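Local coordinates for protein putative ATPase Rv3679 (Mycobacterium tuberculosis H37Rv, PDB 6BS3) that hydrolyses ATP as one subunit of the heterodimeric BagAB complex, an activity required for resistance to nitric oxide and to elevated levels of glycerol, at residues Glu222-Leu227 against Leu232-Val237; Val161-Pro164 against Arg168-Arg171; Ala42-Ala47 against Ser333-Gly338; Ile37-Ala42 against Gln65-Pro70; Ala97-Tyr102 against Arg114-Ile119. One frame throughout, in Å; residues are numbered along the deposited sequence.

Contact 1: residues Glu222-Leu227 against Leu232-Val237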
# COMPACT_ATOMS: atom_id res chain seq x y z
N GLU A 222 6.48 10.55 -10.72
CA GLU A 222 7.81 10.50 -10.11
C GLU A 222 8.60 9.28 -10.57
O GLU A 222 9.82 9.40 -10.75
CB GLU A 222 7.70 10.50 -8.58
CG GLU A 222 7.34 11.85 -8.00
CD GLU A 222 6.92 11.85 -6.54
OE1 GLU A 222 6.67 12.96 -6.00
OE2 GLU A 222 6.83 10.76 -5.93
N ALA A 223 7.93 8.11 -10.75
CA ALA A 223 8.55 6.88 -11.24
C ALA A 223 8.90 7.00 -12.72
O ALA A 223 10.03 6.68 -13.07
CB ALA A 223 7.65 5.67 -11.00
N ILE A 224 7.98 7.50 -13.57
CA ILE A 224 8.24 7.71 -15.02
C ILE A 224 9.48 8.60 -15.24
O ILE A 224 10.32 8.26 -16.07
CB ILE A 224 6.97 8.25 -15.76
CG1 ILE A 224 5.95 7.11 -15.95
CG2 ILE A 224 7.33 8.91 -17.12
CD1 ILE A 224 4.57 7.49 -16.43
N GLU A 225 9.61 9.69 -14.47
CA GLU A 225 10.73 10.63 -14.53
C GLU A 225 12.06 9.95 -14.17
O GLU A 225 13.04 10.09 -14.91
CB GLU A 225 10.45 11.84 -13.62
CG GLU A 225 11.51 12.94 -13.61
CD GLU A 225 11.19 14.13 -12.72
OE1 GLU A 225 10.62 13.94 -11.61
OE2 GLU A 225 11.54 15.27 -13.12
N GLU A 226 12.08 9.17 -13.06
CA GLU A 226 13.25 8.43 -12.59
C GLU A 226 13.62 7.36 -13.63
O GLU A 226 14.80 7.19 -13.93
CB GLU A 226 12.90 7.72 -11.27
CG GLU A 226 13.68 8.15 -10.05
CD GLU A 226 13.38 7.31 -8.82
OE1 GLU A 226 12.19 7.03 -8.55
OE2 GLU A 226 14.35 6.93 -8.12
N LEU A 227 12.62 6.66 -14.18
CA LEU A 227 12.86 5.62 -15.17
C LEU A 227 13.37 6.18 -16.52
O LEU A 227 14.27 5.58 -17.10
CB LEU A 227 11.62 4.71 -15.35
CG LEU A 227 11.23 3.84 -14.15
CD1 LEU A 227 9.81 3.29 -14.31
CD2 LEU A 227 12.22 2.71 -13.93
N LEU A 232 15.18 3.72 -19.21
CA LEU A 232 14.43 2.48 -19.12
C LEU A 232 13.10 2.62 -19.90
O LEU A 232 12.45 3.66 -19.80
CB LEU A 232 14.22 2.04 -17.66
CG LEU A 232 15.45 1.44 -16.97
CD1 LEU A 232 15.28 1.40 -15.50
CD2 LEU A 232 15.78 0.04 -17.48
N PRO A 233 12.72 1.63 -20.74
CA PRO A 233 11.51 1.77 -21.56
C PRO A 233 10.18 1.74 -20.82
O PRO A 233 9.86 0.77 -20.14
CB PRO A 233 11.62 0.63 -22.57
CG PRO A 233 12.43 -0.38 -21.88
CD PRO A 233 13.40 0.35 -21.02
N ILE A 234 9.40 2.81 -20.98
CA ILE A 234 8.05 2.95 -20.43
C ILE A 234 7.09 2.33 -21.46
O ILE A 234 7.25 2.52 -22.66
CB ILE A 234 7.72 4.45 -20.10
CG1 ILE A 234 8.77 5.10 -19.14
CG2 ILE A 234 6.28 4.65 -19.58
CD1 ILE A 234 9.11 4.33 -17.86
N GLY A 235 6.13 1.57 -20.96
CA GLY A 235 5.10 0.93 -21.77
C GLY A 235 3.82 1.73 -21.74
O GLY A 235 3.66 2.67 -22.52
N SER A 236 2.92 1.41 -20.82
CA SER A 236 1.63 2.10 -20.70
C SER A 236 1.34 2.53 -19.27
O SER A 236 1.83 1.93 -18.32
CB SER A 236 0.50 1.16 -21.14
OG SER A 236 0.43 0.95 -22.54
N VAL A 237 0.48 3.54 -19.11
CA VAL A 237 -0.06 3.90 -17.80
C VAL A 237 -1.44 3.20 -17.79
O VAL A 237 -2.21 3.36 -18.73
CB VAL A 237 -0.16 5.43 -17.54
CG1 VAL A 237 -1.02 5.73 -16.30
CG2 VAL A 237 1.22 6.04 -17.38

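Contact 2: residues Val161-Pro164 against Arg168-Arg171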
# COMPACT_ATOMS: atom_id res chain seq x y z
N VAL A 161 5.99 -9.60 -15.16
CA VAL A 161 6.46 -9.49 -13.80
C VAL A 161 5.52 -8.59 -13.00
O VAL A 161 5.27 -7.44 -13.40
CB VAL A 161 7.96 -9.06 -13.70
CG1 VAL A 161 8.46 -9.04 -12.26
CG2 VAL A 161 8.85 -9.98 -14.54
N ASP A 162 4.97 -9.14 -11.89
CA ASP A 162 4.21 -8.44 -10.86
C ASP A 162 5.41 -7.88 -10.06
O ASP A 162 6.04 -8.57 -9.26
CB ASP A 162 3.35 -9.43 -10.08
CG ASP A 162 2.63 -8.95 -8.83
OD1 ASP A 162 2.72 -7.74 -8.51
OD2 ASP A 162 2.01 -9.78 -8.16
N ALA A 163 5.83 -6.66 -10.43
CA ALA A 163 7.05 -6.01 -9.97
C ALA A 163 6.95 -5.26 -8.62
O ALA A 163 5.84 -4.97 -8.17
CB ALA A 163 7.55 -5.07 -11.07
N PRO A 164 8.09 -4.87 -7.99
CA PRO A 164 8.01 -4.03 -6.79
C PRO A 164 7.23 -2.70 -7.05
O PRO A 164 7.06 -2.29 -8.21
CB PRO A 164 9.49 -3.79 -6.45
CG PRO A 164 10.21 -4.93 -7.04
CD PRO A 164 9.50 -5.10 -8.35
N ARG A 168 10.04 1.74 -5.26
CA ARG A 168 11.19 0.82 -5.27
C ARG A 168 11.61 0.35 -6.66
O ARG A 168 12.66 -0.27 -6.79
CB ARG A 168 10.85 -0.42 -4.41
CG ARG A 168 10.60 -0.12 -2.95
CD ARG A 168 10.35 -1.37 -2.13
NE ARG A 168 10.49 -1.08 -0.70
CZ ARG A 168 10.74 -2.00 0.23
NH1 ARG A 168 10.89 -3.28 -0.11
NH2 ARG A 168 10.86 -1.64 1.50
N ILE A 169 10.77 0.59 -7.69
CA ILE A 169 11.00 0.08 -9.05
C ILE A 169 12.31 0.55 -9.68
O ILE A 169 13.01 -0.28 -10.28
CB ILE A 169 9.77 0.29 -10.01
CG1 ILE A 169 9.89 -0.54 -11.31
CG2 ILE A 169 9.48 1.78 -10.31
CD1 ILE A 169 9.87 -2.08 -11.15
N ALA A 170 12.65 1.85 -9.57
CA ALA A 170 13.86 2.39 -10.19
C ALA A 170 15.12 1.77 -9.62
O ALA A 170 15.96 1.33 -10.40
CB ALA A 170 13.90 3.92 -10.10
N ARG A 171 15.21 1.64 -8.28
CA ARG A 171 16.31 0.98 -7.58
C ARG A 171 16.38 -0.53 -7.92
O ARG A 171 17.48 -1.05 -8.16
CB ARG A 171 16.19 1.20 -6.06
CG ARG A 171 17.19 0.40 -5.17
CD ARG A 171 18.65 0.81 -5.34
NE ARG A 171 18.86 2.25 -5.13
CZ ARG A 171 19.24 2.80 -3.98
NH1 ARG A 171 19.48 2.03 -2.92
NH2 ARG A 171 19.39 4.11 -3.88

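Contact 3: residues Ala42-Ala47 against Ser333-Gly338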
# COMPACT_ATOMS: atom_id res chain seq x y z
N ALA A 42 -1.12 -11.19 -18.36
CA ALA A 42 -0.57 -12.52 -18.67
C ALA A 42 -1.60 -13.34 -19.44
O ALA A 42 -1.24 -13.95 -20.45
CB ALA A 42 -0.15 -13.25 -17.39
N LEU A 43 -2.89 -13.31 -18.99
CA LEU A 43 -4.01 -13.99 -19.65
C LEU A 43 -4.23 -13.45 -21.04
O LEU A 43 -4.46 -14.23 -21.96
CB LEU A 43 -5.34 -13.89 -18.83
CG LEU A 43 -5.42 -14.71 -17.52
CD1 LEU A 43 -6.60 -14.25 -16.65
CD2 LEU A 43 -5.53 -16.23 -17.81
N THR A 44 -4.12 -12.12 -21.20
CA THR A 44 -4.32 -11.44 -22.49
C THR A 44 -3.24 -11.85 -23.50
O THR A 44 -3.57 -12.12 -24.64
CB THR A 44 -4.39 -9.90 -22.31
OG1 THR A 44 -5.34 -9.56 -21.30
CG2 THR A 44 -4.78 -9.20 -23.58
N LEU A 45 -1.98 -11.88 -23.08
CA LEU A 45 -0.85 -12.21 -23.93
C LEU A 45 -0.75 -13.69 -24.25
O LEU A 45 -0.16 -14.03 -25.27
CB LEU A 45 0.46 -11.66 -23.32
CG LEU A 45 0.54 -10.12 -23.14
CD1 LEU A 45 1.81 -9.73 -22.48
CD2 LEU A 45 0.39 -9.37 -24.49
N ALA A 46 -1.33 -14.57 -23.40
CA ALA A 46 -1.33 -16.02 -23.64
C ALA A 46 -2.40 -16.48 -24.61
O ALA A 46 -2.23 -17.54 -25.21
CB ALA A 46 -1.43 -16.80 -22.34
N ALA A 47 -3.48 -15.71 -24.79
CA ALA A 47 -4.57 -16.05 -25.72
C ALA A 47 -4.07 -16.41 -27.14
O ALA A 47 -3.14 -15.78 -27.63
CB ALA A 47 -5.59 -14.93 -25.78
N SER A 333 -11.24 -6.80 -21.10
CA SER A 333 -11.19 -5.33 -21.17
C SER A 333 -9.86 -4.85 -21.80
O SER A 333 -9.89 -3.99 -22.67
CB SER A 333 -11.41 -4.71 -19.79
OG SER A 333 -11.14 -3.32 -19.84
N LEU A 334 -8.72 -5.44 -21.39
CA LEU A 334 -7.41 -5.17 -21.98
C LEU A 334 -7.37 -5.52 -23.47
O LEU A 334 -6.87 -4.71 -24.25
CB LEU A 334 -6.29 -5.92 -21.25
CG LEU A 334 -5.94 -5.40 -19.85
CD1 LEU A 334 -4.95 -6.33 -19.18
CD2 LEU A 334 -5.41 -3.93 -19.89
N ALA A 335 -7.91 -6.71 -23.87
CA ALA A 335 -7.94 -7.17 -25.27
C ALA A 335 -8.70 -6.18 -26.18
O ALA A 335 -8.22 -5.86 -27.27
CB ALA A 335 -8.54 -8.58 -25.36
N GLN A 336 -9.85 -5.67 -25.72
CA GLN A 336 -10.71 -4.71 -26.44
C GLN A 336 -10.03 -3.35 -26.70
O GLN A 336 -10.43 -2.60 -27.61
CB GLN A 336 -12.03 -4.52 -25.69
CG GLN A 336 -12.87 -5.81 -25.66
CD GLN A 336 -14.14 -5.69 -24.84
OE1 GLN A 336 -14.38 -4.72 -24.12
NE2 GLN A 336 -14.99 -6.71 -24.94
N GLN A 337 -9.01 -3.04 -25.91
CA GLN A 337 -8.22 -1.82 -25.98
C GLN A 337 -6.99 -2.00 -26.87
O GLN A 337 -6.22 -1.05 -27.04
CB GLN A 337 -7.85 -1.34 -24.55
CG GLN A 337 -9.03 -0.78 -23.78
CD GLN A 337 -8.67 -0.49 -22.35
OE1 GLN A 337 -8.15 0.57 -22.04
NE2 GLN A 337 -8.91 -1.42 -21.45
N GLY A 338 -6.83 -3.18 -27.45
CA GLY A 338 -5.73 -3.52 -28.35
C GLY A 338 -4.54 -4.22 -27.73
O GLY A 338 -3.53 -4.40 -28.40

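Contact 4: residues Ile37-Ala42 against Gln65-Pro70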
# COMPACT_ATOMS: atom_id res chain seq x y z
N ILE A 37 -3.75 -6.94 -12.28
CA ILE A 37 -3.51 -6.48 -13.65
C ILE A 37 -2.36 -7.26 -14.33
O ILE A 37 -2.44 -7.50 -15.53
CB ILE A 37 -3.32 -4.94 -13.67
CG1 ILE A 37 -4.60 -4.24 -13.14
CG2 ILE A 37 -2.91 -4.42 -15.07
CD1 ILE A 37 -4.56 -2.77 -13.10
N ALA A 38 -1.33 -7.69 -13.57
CA ALA A 38 -0.22 -8.47 -14.12
C ALA A 38 -0.78 -9.84 -14.53
O ALA A 38 -0.52 -10.30 -15.64
CB ALA A 38 0.91 -8.59 -13.11
N ALA A 39 -1.65 -10.44 -13.69
CA ALA A 39 -2.33 -11.71 -14.02
C ALA A 39 -3.30 -11.54 -15.23
O ALA A 39 -3.32 -12.40 -16.11
CB ALA A 39 -3.10 -12.23 -12.82
N ALA A 40 -4.07 -10.44 -15.28
CA ALA A 40 -4.98 -10.16 -16.40
C ALA A 40 -4.19 -9.91 -17.71
O ALA A 40 -4.63 -10.34 -18.76
CB ALA A 40 -5.89 -8.98 -16.08
N LEU A 41 -3.02 -9.23 -17.61
CA LEU A 41 -2.13 -8.97 -18.73
C LEU A 41 -1.56 -10.30 -19.26
O LEU A 41 -1.55 -10.52 -20.48
CB LEU A 41 -1.00 -7.97 -18.36
CG LEU A 41 0.07 -7.69 -19.46
CD1 LEU A 41 -0.57 -7.24 -20.77
CD2 LEU A 41 1.15 -6.73 -18.98
N ALA A 42 -1.12 -11.19 -18.36
CA ALA A 42 -0.57 -12.52 -18.67
C ALA A 42 -1.60 -13.34 -19.44
O ALA A 42 -1.24 -13.95 -20.45
CB ALA A 42 -0.15 -13.25 -17.39
N GLN A 65 -2.43 -16.31 -3.62
CA GLN A 65 -3.50 -15.56 -2.99
C GLN A 65 -4.56 -15.13 -4.02
O GLN A 65 -5.75 -15.25 -3.76
CB GLN A 65 -2.92 -14.34 -2.26
CG GLN A 65 -3.88 -13.68 -1.27
CD GLN A 65 -3.38 -12.35 -0.77
OE1 GLN A 65 -2.93 -11.49 -1.53
NE2 GLN A 65 -3.49 -12.14 0.54
N LEU A 66 -4.11 -14.64 -5.19
CA LEU A 66 -4.97 -14.21 -6.28
C LEU A 66 -5.77 -15.40 -6.86
O LEU A 66 -6.96 -15.25 -7.12
CB LEU A 66 -4.09 -13.58 -7.36
CG LEU A 66 -4.74 -12.84 -8.52
CD1 LEU A 66 -5.64 -11.74 -8.02
CD2 LEU A 66 -3.68 -12.25 -9.40
N PHE A 67 -5.12 -16.56 -7.05
CA PHE A 67 -5.76 -17.76 -7.61
C PHE A 67 -6.42 -18.63 -6.53
O PHE A 67 -6.98 -19.69 -6.85
CB PHE A 67 -4.78 -18.55 -8.49
CG PHE A 67 -4.55 -17.87 -9.82
CD1 PHE A 67 -3.57 -16.90 -9.97
CD2 PHE A 67 -5.38 -18.14 -10.91
CE1 PHE A 67 -3.40 -16.23 -11.18
CE2 PHE A 67 -5.20 -17.49 -12.12
CZ PHE A 67 -4.20 -16.54 -12.25
N ASP A 68 -6.41 -18.15 -5.27
CA ASP A 68 -6.99 -18.80 -4.10
C ASP A 68 -6.48 -20.29 -3.93
O ASP A 68 -7.26 -21.23 -3.75
CB ASP A 68 -8.54 -18.67 -4.10
CG ASP A 68 -9.17 -19.01 -2.76
OD1 ASP A 68 -8.49 -18.86 -1.72
OD2 ASP A 68 -10.36 -19.43 -2.75
N VAL A 69 -5.16 -20.46 -4.04
CA VAL A 69 -4.51 -21.77 -3.92
C VAL A 69 -3.44 -21.72 -2.82
O VAL A 69 -2.96 -20.63 -2.51
CB VAL A 69 -3.90 -22.32 -5.26
CG1 VAL A 69 -4.98 -22.78 -6.23
CG2 VAL A 69 -2.91 -21.33 -5.90
N PRO A 70 -3.01 -22.89 -2.27
CA PRO A 70 -1.92 -22.89 -1.28
C PRO A 70 -0.61 -22.28 -1.82
O PRO A 70 -0.46 -22.16 -3.05
CB PRO A 70 -1.72 -24.40 -0.98
CG PRO A 70 -2.97 -25.04 -1.38
CD PRO A 70 -3.50 -24.26 -2.52

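Contact 5: residues Ala97-Tyr102 against Arg114-Ile119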
# COMPACT_ATOMS: atom_id res chain seq x y z
N ALA A 97 16.12 -20.08 -2.15
CA ALA A 97 16.44 -21.12 -3.14
C ALA A 97 17.22 -20.54 -4.34
O ALA A 97 18.12 -21.21 -4.85
CB ALA A 97 15.18 -21.83 -3.61
N ALA A 98 16.91 -19.27 -4.74
CA ALA A 98 17.63 -18.57 -5.83
C ALA A 98 19.09 -18.28 -5.43
O ALA A 98 19.98 -18.39 -6.26
CB ALA A 98 16.91 -17.28 -6.24
N PHE A 99 19.32 -17.95 -4.15
CA PHE A 99 20.67 -17.71 -3.62
C PHE A 99 21.53 -19.00 -3.63
O PHE A 99 22.70 -18.94 -4.03
CB PHE A 99 20.63 -17.03 -2.23
CG PHE A 99 21.99 -16.67 -1.66
CD1 PHE A 99 22.93 -15.99 -2.42
CD2 PHE A 99 22.32 -17.01 -0.35
CE1 PHE A 99 24.19 -15.68 -1.89
CE2 PHE A 99 23.57 -16.68 0.18
CZ PHE A 99 24.49 -16.01 -0.59
N LEU A 100 20.93 -20.16 -3.25
CA LEU A 100 21.59 -21.48 -3.28
C LEU A 100 21.92 -21.91 -4.71
O LEU A 100 22.99 -22.46 -4.96
CB LEU A 100 20.74 -22.57 -2.59
CG LEU A 100 20.31 -22.37 -1.14
CD1 LEU A 100 19.56 -23.58 -0.64
CD2 LEU A 100 21.47 -22.14 -0.24
N GLU A 101 20.99 -21.65 -5.65
CA GLU A 101 21.13 -21.92 -7.08
C GLU A 101 22.36 -21.15 -7.62
O GLU A 101 23.15 -21.69 -8.38
CB GLU A 101 19.87 -21.40 -7.78
CG GLU A 101 19.13 -22.36 -8.69
CD GLU A 101 17.80 -21.83 -9.22
OE1 GLU A 101 17.61 -20.59 -9.30
OE2 GLU A 101 16.94 -22.68 -9.54
N TYR A 102 22.50 -19.88 -7.20
CA TYR A 102 23.57 -18.96 -7.58
C TYR A 102 24.91 -19.42 -7.02
O TYR A 102 25.86 -19.54 -7.78
CB TYR A 102 23.17 -17.56 -7.08
CG TYR A 102 24.19 -16.45 -7.21
CD1 TYR A 102 24.16 -15.58 -8.29
CD2 TYR A 102 25.06 -16.15 -6.16
CE1 TYR A 102 25.03 -14.49 -8.37
CE2 TYR A 102 25.93 -15.07 -6.23
CZ TYR A 102 25.92 -14.24 -7.33
OH TYR A 102 26.77 -13.17 -7.40
N ARG A 114 23.76 -25.26 1.40
CA ARG A 114 22.90 -26.21 2.12
C ARG A 114 23.11 -26.17 3.64
O ARG A 114 22.15 -26.40 4.39
CB ARG A 114 23.09 -27.64 1.59
CG ARG A 114 22.12 -27.98 0.47
CD ARG A 114 22.40 -29.35 -0.10
NE ARG A 114 23.04 -29.25 -1.42
CZ ARG A 114 24.32 -29.51 -1.66
NH1 ARG A 114 25.12 -29.90 -0.67
NH2 ARG A 114 24.81 -29.38 -2.88
N ALA A 115 24.36 -25.89 4.09
CA ALA A 115 24.71 -25.76 5.50
C ALA A 115 24.14 -24.45 6.08
O ALA A 115 23.71 -24.43 7.24
CB ALA A 115 26.22 -25.81 5.67
N MET A 116 24.14 -23.37 5.27
CA MET A 116 23.63 -22.04 5.62
C MET A 116 22.11 -22.04 5.83
O MET A 116 21.62 -21.31 6.68
CB MET A 116 23.95 -21.03 4.50
CG MET A 116 25.41 -20.70 4.37
SD MET A 116 25.63 -19.60 2.97
CE MET A 116 25.33 -18.01 3.76
N ARG A 117 21.39 -22.83 5.02
CA ARG A 117 19.93 -22.97 5.08
C ARG A 117 19.52 -23.55 6.46
O ARG A 117 18.59 -23.05 7.09
CB ARG A 117 19.43 -23.83 3.90
CG ARG A 117 17.93 -24.13 3.90
CD ARG A 117 17.50 -25.05 2.77
NE ARG A 117 18.12 -26.37 2.85
CZ ARG A 117 18.36 -27.15 1.80
NH1 ARG A 117 18.02 -26.75 0.58
NH2 ARG A 117 18.94 -28.33 1.95
N ARG A 118 20.28 -24.55 6.95
CA ARG A 118 20.06 -25.23 8.23
C ARG A 118 20.30 -24.35 9.47
O ARG A 118 19.97 -24.79 10.57
CB ARG A 118 20.89 -26.53 8.32
CG ARG A 118 20.60 -27.54 7.21
CD ARG A 118 21.44 -28.79 7.37
NE ARG A 118 21.55 -29.54 6.11
CZ ARG A 118 22.69 -29.78 5.47
NH1 ARG A 118 23.85 -29.36 5.97
NH2 ARG A 118 22.69 -30.46 4.33
N ILE A 119 20.88 -23.12 9.31
CA ILE A 119 21.18 -22.17 10.40
C ILE A 119 20.60 -20.75 10.12
O ILE A 119 20.99 -19.79 10.79
CB ILE A 119 22.69 -22.13 10.79
CG1 ILE A 119 23.60 -21.68 9.63
CG2 ILE A 119 23.17 -23.45 11.40
CD1 ILE A 119 24.69 -20.69 10.01

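Contact 1: residues Glu222-Leu227 against Leu232-Val237
Leu227 meets Ile234 and Leu232 with different parts of its side chain. Its CB lies 3.6 Å from CD1 of Ile234, and its CD1 methyl is 3.8 Å from the same atom. The two side chains run at about a right angle, so the end of Ile234 rests across the base and one branch of the leucine. The CD2 branch of Leu227 takes the other partner, CD1 of Leu232, at 3.7 Å. Ile234 has CG1 anti to its carbonyl carbon, and a second bend at chi2 (-51°) turns CD1 to Leu227. Its CG2 branch faces Ile224, though loosely, with Ile224 CG1 at 4.4 Å. Ile224 reaches further along the strand. Its CD1 meets CG2 of Val237 at 3.8 Å, again with the side chains at about a right angle. One polar link joins the backbones. Leu232 N donates to Leu227 O over 3.0 Å, in a nearly straight bond (166° at the hydrogen). It ties the last turn of the helix to the residues that lead into the strand. The two elements run almost antiparallel, their axes at 169° and 10.5 Å apart, as expected for the return half of a beta-alpha-beta crossover. That unit is made of strand 204-210, helix 214-229 and strand 234-242. Leu208 and Ile206 of strand 204-210 also pack on the helix side chains. Leu232 is further covered by helix 188-200, and Val237 pairs through its backbone with strand 312-316, outermost in this chain.

Contact 2: residues Val161-Pro164 against Arg168-Arg171
The end of a central strand in the P-loop ATPase fold meets the start of a short helix here. Strand 158-162 leads into Ala163 and Pro164, and after three intervening residues Arg168 takes the N-cap position of helix 169-172. The tight return brings the CA atoms of Pro164 and Ile169 to 5.6 Å. Pro164 and Ile169 carry most of the contact. Ile169 has CG1 anti to the backbone N (chi1 -167°), and chi2 then bends the chain so that CD1 comes nearer to the strand end than the base of the side chain suggests. That methyl touches Ala163 CB at 3.8 Å. It also lies 4.1 Å from CD of Pro164, whose ring the isoleucine crosses at about a right angle. The interaction is apolar and buried. Arg168 takes part only through its base. Its extended chain carries the guanidinium away from Pro164. Two polar atoms of the strand end have partners in the nucleotide-binding core. Asp162 OD2 is hydrogen-bonded to Ser35 OG, and Pro164 O to Thr27 OG1. Ser35 is an ATP-binding residue, so this strand end is directly linked to the nucleotide site. The side chain of Ala163 lies about 6 Å from that of Lys34, another ATP-binding residue, and about 10 Å from the bound ADP and magnesium ion. The contact therefore lies near the P-loop without touching the nucleotide. At its outer margin, CB of Pro164 faces CB of Arg168 at 4.2 Å.

Contact 3: residues Ala42-Ala47 against Ser333-Gly338
Thr44 packs against Leu334 and Ala335, joining the P-loop helix 34-46 to the C-terminal helix 324-336 of the ATPase fold. Both branches of the threonine are used. OG1 lies 3.8 Å from CB of Leu334 and 3.9 Å from its CD1, and the two side chains cross at about a right angle. CG2, anti to the backbone N of Thr44, rests against Ala335, the residue after Leu334, 4.0 Å from Ala335 N and 4.2 Å from Ala335 CB. The hydroxyl is not left to apolar neighbours. It is hydrogen-bonded to Ala40 O one turn back in its own helix and to Ser331 OG, a second link between the two helices. Val339 lies against both Thr44 and Leu334, and Leu315 of strand 312-316 also touches Leu334. The end of helix 324-336 is closed by a Schellman motif at Gly338, where phi is positive (96°). Its N bonds back to Ala335 O. Gln337 secures the same turn with its side chain, while its OE1 accepts from Glu314 N in strand 312-316. Its NE2 donates to Ser333 O over 3.0 Å, approaching from above the carbonyl plane.

Contact 4: residues Ile37-Ala42 against Gln65-Pro70
Ile37-Ala42 lies within helix 34-46, while the chain at Gln65-Pro70 leaves helix 62-66. The CA atoms of Ala39 and Leu66 face each other at 8.6 Å. Asp68, with positive phi (52°), ends the shorter helix in a Schellman motif. The side chains that touch come from Ala39, Leu66 and Phe67. Leu66 has CG anti to its backbone N (chi1 -170°), which carries its CD2 methyl onto Ala39. CD2 lies 3.5 Å from Ala39 CB, tighter than usual for two carbons. The same CB meets the ring of Phe67 obliquely, with CE1 at 4.3 Å. A single alanine methyl thus receives both residues. The contact is small and apolar, but it is close to the nucleotide site. The side chain of Leu66 is about 4 Å from that of Thr36, an ATP-binding residue, and about 6 Å from the bound ADP. Helix 34-46 follows the P-loop, and the packing joins helix 62-66 to this helix, which carries the ATP-binding Lys34 and Ser35. Ala39 is also touched by Leu54 of strand 51-56 and by Leu327 of helix 324-336. Leu324 and Leu327 of that helix also pack on Phe67.

Contact 5: residues Ala97-Tyr102 against Arg114-Ile119
Arg117 has CG anti to its backbone N (chi1 176°) and bends at chi3 (63°), which turns its guanidinium to Leu100. With CG anti to its carbonyl carbon, Leu100 sends CD1 to Arg117 NH1, 3.7 Å away, and the two side chains cross at about a right angle. The methyl meets the guanidinium obliquely. The other branch of the leucine points to the backbone of the second helix, with CD2 4.2 Å from Arg114 N. Leu100 thus meets both the backbone at Arg114 and the side chain of Arg117, one with each methyl. Phe99 and Met116 make the apolar side-chain contact. The CE methyl of Met116 approaches the ring of Phe99 at its edge, near the ring plane, 4.2 Å from CE2. The contact joins helices 95-107 and 110-117, which follow each other along the chain in the helical region away from the nucleotide site. It is plain packing between two successive helices. Helix 121-128 covers this junction, for its Val122 touches Phe99, Leu100 and Met116. Phe99 also packs on Leu132 and Leu136 of helix 130-146. An apolar side chain of another protein chain reaches Met116, so the contact lies beside a subunit interface.

Contacts 1 to 4 gather round the central sheet, while contact 5 lies in the helical region, 24 Å or more from the others, centre to centre. Along the chain, contact 4 closes first, then contacts 5, 2 and 1 follow in series. Contact 3 joins residues far apart in the chain, so contacts 5, 2 and 1 are nested inside its loop. Contacts 3 and 4 share Ala42 on helix 34-46, with centres 14 Å apart. Contact 3 ends on helix 324-336, on which Ala39 and Phe67 of contact 4 also pack. Contacts 1 and 2 touch through Leu227 and Ala170. Contact 2 meets contact 4 where Asp162 packs on Ala38. Contacts 2, 3 and 4 come within about 10 Å of the bound ADP, contact 1 within about 13 Å.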